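Local coordinates for DUF2235 domain-containing protein (Pseudomonas aeruginosa, PDB 4O5P) that is Tle1, a type VI secretion phospholipase effector that probably hydrolyses the membrane phospholipids of target cells, at residues A752-V764 against P803-V815. Sequence-based numbering, arbitrary orientation.
Sequences AFDPLTGIALPMV and PALQQVLLAQQTV
The two methyls of Val-808 lie against the turn of Asp-754 to Ile-759 and illustrate how a branched side chain, helped by apolar neighbours, can seat a helix on a loop with no hydrogen bond across the junction. CG1, anti to the backbone N (chi1 173°), meets the carboxylate carbon CG of Asp-754 at 3.6 Å, while CG2 lies 3.7 Å from CB of Ile-759. The carboxylate of Asp-754 thus has a methyl group against it from the helix, and on the turn side its OD1 accepts a weak bond from the N of Leu-756. Ile-759 crosses Val-808 at a slant, setting its CG2 3.9 Å from CB of Ala-804 and extending CD1 to the helix backbone, 3.5 Å from the Ala-804 carbonyl O. Deeper in, the buried leucines Leu-761 and Leu-805 cross near a right angle, their CD2 methyls 3.9 Å apart. Leu-795 of helix 795-798 also packs on Val-808, extending this apolar layer.

Toward the chain's modelled end lies the solvent side. The exposed Leu-756 crosses Gln-812, whose side chain bends at chi2 (-66°) for one close touch, NE2 3.2 Å from CD1 of Leu-756. That amide stands almost perpendicular to the carboxylate of Asp-754, and NE2 to OD1, at 3.5 Å, makes no hydrogen bond. Leu-756 also touches Ala-811, more loosely (CB to CB 4.2 Å), and the exposed Val-815.

At phi 86° a CB on Gly-758 would press on the Thr-757 carbonyl O, so glycine suits this place. Bonds from Asp-754 N to Ile-759 O and Leu-761 N to Ala-752 O close a four-residue beta-hairpin-like loop after edge strand 749-753 of the Tle1-like C-terminal region, packed against the largely apolar inward side of 803-814, the last modelled helix.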
loop_
_atom_site.group_PDB
_atom_site.type_symbol
_atom_site.label_atom_id
_atom_site.label_comp_id
_atom_site.label_asym_id
_atom_site.label_seq_id
_atom_site.Cartn_x
_atom_site.Cartn_y
_atom_site.Cartn_z
ATOM N N ALA A 752 1.539 -28.723 -12.408
ATOM C CA ALA A 752 1.010 -27.557 -13.102
ATOM C C ALA A 752 0.166 -27.957 -14.298
ATOM O O ALA A 752 0.420 -28.988 -14.938
ATOM C CB ALA A 752 2.147 -26.638 -13.550
ATOM N N PHE A 753 -0.830 -27.132 -14.607
ATOM C CA PHE A 753 -1.658 -27.372 -15.782
ATOM C C PHE A 753 -2.092 -26.058 -16.429
ATOM O O PHE A 753 -2.021 -24.991 -15.818
ATOM C CB PHE A 753 -2.881 -28.220 -15.403
ATOM C CG PHE A 753 -3.703 -27.636 -14.290
ATOM C CD1 PHE A 753 -3.389 -27.906 -12.966
ATOM C CD2 PHE A 753 -4.788 -26.820 -14.565
ATOM C CE1 PHE A 753 -4.142 -27.370 -11.939
ATOM C CE2 PHE A 753 -5.551 -26.286 -13.545
ATOM C CZ PHE A 753 -5.226 -26.549 -12.234
ATOM N N ASP A 754 -2.529 -26.134 -17.677
ATOM C CA ASP A 754 -3.162 -25.006 -18.336
ATOM C C ASP A 754 -4.602 -24.888 -17.823
ATOM O O ASP A 754 -5.353 -25.866 -17.862
ATOM C CB ASP A 754 -3.145 -25.246 -19.849
ATOM C CG ASP A 754 -3.932 -24.220 -20.617
ATOM O OD1 ASP A 754 -4.019 -23.069 -20.151
ATOM O OD2 ASP A 754 -4.454 -24.551 -21.709
ATOM N N PRO A 755 -4.994 -23.699 -17.328
ATOM C CA PRO A 755 -6.355 -23.507 -16.803
ATOM C C PRO A 755 -7.432 -23.627 -17.891
ATOM O O PRO A 755 -8.545 -24.075 -17.615
ATOM C CB PRO A 755 -6.325 -22.067 -16.282
ATOM C CG PRO A 755 -4.900 -21.770 -16.024
ATOM C CD PRO A 755 -4.137 -22.523 -17.076
ATOM N N LEU A 756 -7.105 -23.210 -19.110
ATOM C CA LEU A 756 -8.085 -23.215 -20.195
ATOM C C LEU A 756 -8.470 -24.617 -20.663
ATOM O O LEU A 756 -9.641 -24.886 -20.922
ATOM C CB LEU A 756 -7.588 -22.392 -21.383
ATOM C CG LEU A 756 -7.258 -20.926 -21.085
ATOM C CD1 LEU A 756 -7.126 -20.151 -22.384
ATOM C CD2 LEU A 756 -8.324 -20.314 -20.203
ATOM N N THR A 757 -7.484 -25.499 -20.784
ATOM C CA THR A 757 -7.720 -26.822 -21.343
ATOM C C THR A 757 -7.636 -27.941 -20.304
ATOM O O THR A 757 -8.143 -29.037 -20.535
ATOM C CB THR A 757 -6.708 -27.118 -22.436
ATOM O OG1 THR A 757 -7.053 -28.336 -23.104
ATOM C CG2 THR A 757 -5.375 -27.278 -21.825
ATOM N N GLY A 758 -6.993 -27.672 -19.169
ATOM C CA GLY A 758 -6.810 -28.696 -18.155
ATOM C C GLY A 758 -5.584 -29.576 -18.370
ATOM O O GLY A 758 -5.264 -30.416 -17.528
ATOM N N ILE A 759 -4.892 -29.376 -19.491
ATOM C CA ILE A 759 -3.748 -30.215 -19.873
ATOM C C ILE A 759 -2.536 -30.005 -18.960
ATOM O O ILE A 759 -2.248 -28.884 -18.542
ATOM C CB ILE A 759 -3.376 -29.997 -21.371
ATOM C CG1 ILE A 759 -4.487 -30.544 -22.277
ATOM C CG2 ILE A 759 -2.077 -30.676 -21.733
ATOM C CD1 ILE A 759 -4.381 -30.087 -23.739
ATOM N N ALA A 760 -1.842 -31.093 -18.635
ATOM C CA ALA A 760 -0.679 -31.029 -17.755
ATOM C C ALA A 760 0.521 -30.331 -18.416
ATOM O O ALA A 760 0.856 -30.607 -19.566
ATOM C CB ALA A 760 -0.296 -32.440 -17.283
ATOM N N LEU A 761 1.176 -29.447 -17.667
ATOM C CA LEU A 761 2.368 -28.763 -18.149
ATOM C C LEU A 761 3.643 -29.503 -17.727
ATOM O O LEU A 761 3.710 -30.075 -16.640
ATOM C CB LEU A 761 2.394 -27.310 -17.650
ATOM C CG LEU A 761 1.303 -26.401 -18.220
ATOM C CD1 LEU A 761 1.318 -25.045 -17.535
ATOM C CD2 LEU A 761 1.469 -26.235 -19.723
ATOM N N PRO A 762 4.669 -29.477 -18.587
ATOM C CA PRO A 762 5.964 -30.091 -18.270
ATOM C C PRO A 762 6.615 -29.480 -17.021
ATOM O O PRO A 762 6.672 -28.255 -16.888
ATOM C CB PRO A 762 6.812 -29.758 -19.505
ATOM C CG PRO A 762 6.161 -28.536 -20.097
ATOM C CD PRO A 762 4.700 -28.735 -19.862
HETATM N N MSE A 763 7.082 -30.336 -16.118
HETATM C CA MSE A 763 7.810 -29.906 -14.930
HETATM C C MSE A 763 9.263 -30.311 -15.088
HETATM O O MSE A 763 9.575 -31.306 -15.744
HETATM C CB MSE A 763 7.278 -30.594 -13.672
HETATM C CG MSE A 763 5.791 -30.460 -13.430
HETATM SE SE MSE A 763 5.258 -28.623 -13.121
HETATM C CE MSE A 763 6.498 -28.167 -11.685
ATOM N N VAL A 764 10.152 -29.546 -14.478
ATOM C CA VAL A 764 11.557 -29.895 -14.440
ATOM C C VAL A 764 11.886 -29.942 -12.959
ATOM O O VAL A 764 11.150 -29.372 -12.153
ATOM C CB VAL A 764 12.393 -28.831 -15.160
ATOM C CG1 VAL A 764 13.839 -29.271 -15.281
ATOM C CG2 VAL A 764 11.811 -28.552 -16.552
ATOM N N PRO A 803 1.849 -32.642 -29.130
ATOM C CA PRO A 803 0.457 -32.435 -29.547
ATOM C C PRO A 803 -0.403 -31.823 -28.427
ATOM O O PRO A 803 -1.250 -30.949 -28.702
ATOM C CB PRO A 803 0.000 -33.848 -29.896
ATOM C CG PRO A 803 1.248 -34.481 -30.459
ATOM C CD PRO A 803 2.395 -33.916 -29.644
ATOM N N ALA A 804 -0.166 -32.249 -27.184
ATOM C CA ALA A 804 -0.901 -31.715 -26.035
ATOM C C ALA A 804 -0.693 -30.207 -25.864
ATOM O O ALA A 804 -1.656 -29.415 -25.749
ATOM C CB ALA A 804 -0.497 -32.456 -24.764
ATOM N N LEU A 805 0.573 -29.806 -25.831
ATOM C CA LEU A 805 0.891 -28.397 -25.729
ATOM C C LEU A 805 0.354 -27.664 -26.955
ATOM O O LEU A 805 0.060 -26.487 -26.873
ATOM C CB LEU A 805 2.396 -28.178 -25.574
ATOM C CG LEU A 805 3.022 -28.646 -24.254
ATOM C CD1 LEU A 805 4.477 -28.220 -24.151
ATOM C CD2 LEU A 805 2.224 -28.138 -23.055
ATOM N N GLN A 806 0.212 -28.350 -28.090
ATOM C CA GLN A 806 -0.375 -27.699 -29.263
ATOM C C GLN A 806 -1.830 -27.341 -28.989
ATOM O O GLN A 806 -2.288 -26.257 -29.363
ATOM C CB GLN A 806 -0.263 -28.570 -30.514
ATOM C CG GLN A 806 1.153 -28.754 -31.037
ATOM C CD GLN A 806 1.224 -29.811 -32.129
ATOM O OE1 GLN A 806 0.291 -29.970 -32.926
ATOM N NE2 GLN A 806 2.331 -30.552 -32.160
ATOM N N GLN A 807 -2.565 -28.226 -28.321
ATOM C CA GLN A 807 -3.927 -27.825 -27.927
ATOM C C GLN A 807 -3.928 -26.646 -26.948
ATOM O O GLN A 807 -4.698 -25.674 -27.117
ATOM C CB GLN A 807 -4.723 -28.996 -27.359
ATOM C CG GLN A 807 -5.649 -29.645 -28.389
ATOM C CD GLN A 807 -6.079 -31.027 -27.973
ATOM O OE1 GLN A 807 -5.658 -31.524 -26.930
ATOM N NE2 GLN A 807 -6.919 -31.663 -28.787
ATOM N N VAL A 808 -3.069 -26.730 -25.932
ATOM C CA VAL A 808 -2.908 -25.592 -25.013
ATOM C C VAL A 808 -2.694 -24.294 -25.788
ATOM O O VAL A 808 -3.355 -23.289 -25.531
ATOM C CB VAL A 808 -1.728 -25.803 -24.046
ATOM C CG1 VAL A 808 -1.466 -24.545 -23.224
ATOM C CG2 VAL A 808 -1.991 -27.003 -23.141
ATOM N N LEU A 809 -1.787 -24.351 -26.759
ATOM C CA LEU A 809 -1.395 -23.215 -27.582
ATOM C C LEU A 809 -2.526 -22.686 -28.444
ATOM O O LEU A 809 -2.663 -21.481 -28.609
ATOM C CB LEU A 809 -0.193 -23.581 -28.461
ATOM C CG LEU A 809 0.162 -22.587 -29.573
ATOM C CD1 LEU A 809 0.623 -21.256 -29.002
ATOM C CD2 LEU A 809 1.217 -23.178 -30.494
ATOM N N LEU A 810 -3.323 -23.582 -29.012
ATOM C CA LEU A 810 -4.503 -23.160 -29.756
ATOM C C LEU A 810 -5.438 -22.338 -28.850
ATOM O O LEU A 810 -5.887 -21.230 -29.222
ATOM C CB LEU A 810 -5.225 -24.390 -30.314
ATOM C CG LEU A 810 -6.570 -24.120 -30.971
ATOM C CD1 LEU A 810 -6.369 -23.178 -32.138
ATOM C CD2 LEU A 810 -7.210 -25.423 -31.420
ATOM N N ALA A 811 -5.698 -22.861 -27.651
ATOM C CA ALA A 811 -6.566 -22.149 -26.700
ATOM C C ALA A 811 -6.004 -20.780 -26.304
ATOM O O ALA A 811 -6.705 -19.759 -26.366
ATOM C CB ALA A 811 -6.814 -22.995 -25.459
ATOM N N GLN A 812 -4.743 -20.772 -25.883
ATOM C CA GLN A 812 -4.046 -19.544 -25.511
ATOM C C GLN A 812 -4.032 -18.515 -26.643
ATOM O O GLN A 812 -4.257 -17.324 -26.412
ATOM C CB GLN A 812 -2.612 -19.875 -25.092
ATOM C CG GLN A 812 -2.480 -20.541 -23.736
ATOM C CD GLN A 812 -2.888 -19.619 -22.596
ATOM O OE1 GLN A 812 -2.270 -18.573 -22.363
ATOM N NE2 GLN A 812 -3.935 -20.002 -21.882
ATOM N N GLN A 813 -3.766 -18.982 -27.861
ATOM C CA GLN A 813 -3.745 -18.132 -29.054
ATOM C C GLN A 813 -5.096 -17.490 -29.310
ATOM O O GLN A 813 -5.171 -16.339 -29.755
ATOM C CB GLN A 813 -3.384 -18.945 -30.302
ATOM C CG GLN A 813 -1.907 -19.021 -30.652
ATOM C CD GLN A 813 -1.630 -20.094 -31.690
ATOM O OE1 GLN A 813 -2.523 -20.864 -32.063
ATOM N NE2 GLN A 813 -0.390 -20.159 -32.156
ATOM N N THR A 814 -6.166 -18.248 -29.077
ATOM C CA THR A 814 -7.502 -17.712 -29.335
ATOM C C THR A 814 -7.768 -16.466 -28.483
ATOM O O THR A 814 -8.228 -15.444 -28.997
ATOM C CB THR A 814 -8.600 -18.780 -29.177
ATOM O OG1 THR A 814 -8.373 -19.830 -30.127
ATOM C CG2 THR A 814 -9.973 -18.177 -29.430
ATOM N N VAL A 815 -7.442 -16.539 -27.194
ATOM C CA VAL A 815 -7.507 -15.363 -26.332
ATOM C C VAL A 815 -6.555 -14.266 -26.816
ATOM O O VAL A 815 -6.965 -13.124 -27.037
ATOM C CB VAL A 815 -7.152 -15.709 -24.876
ATOM C CG1 VAL A 815 -7.430 -14.522 -23.966
ATOM C CG2 VAL A 815 -7.937 -16.917 -24.418
#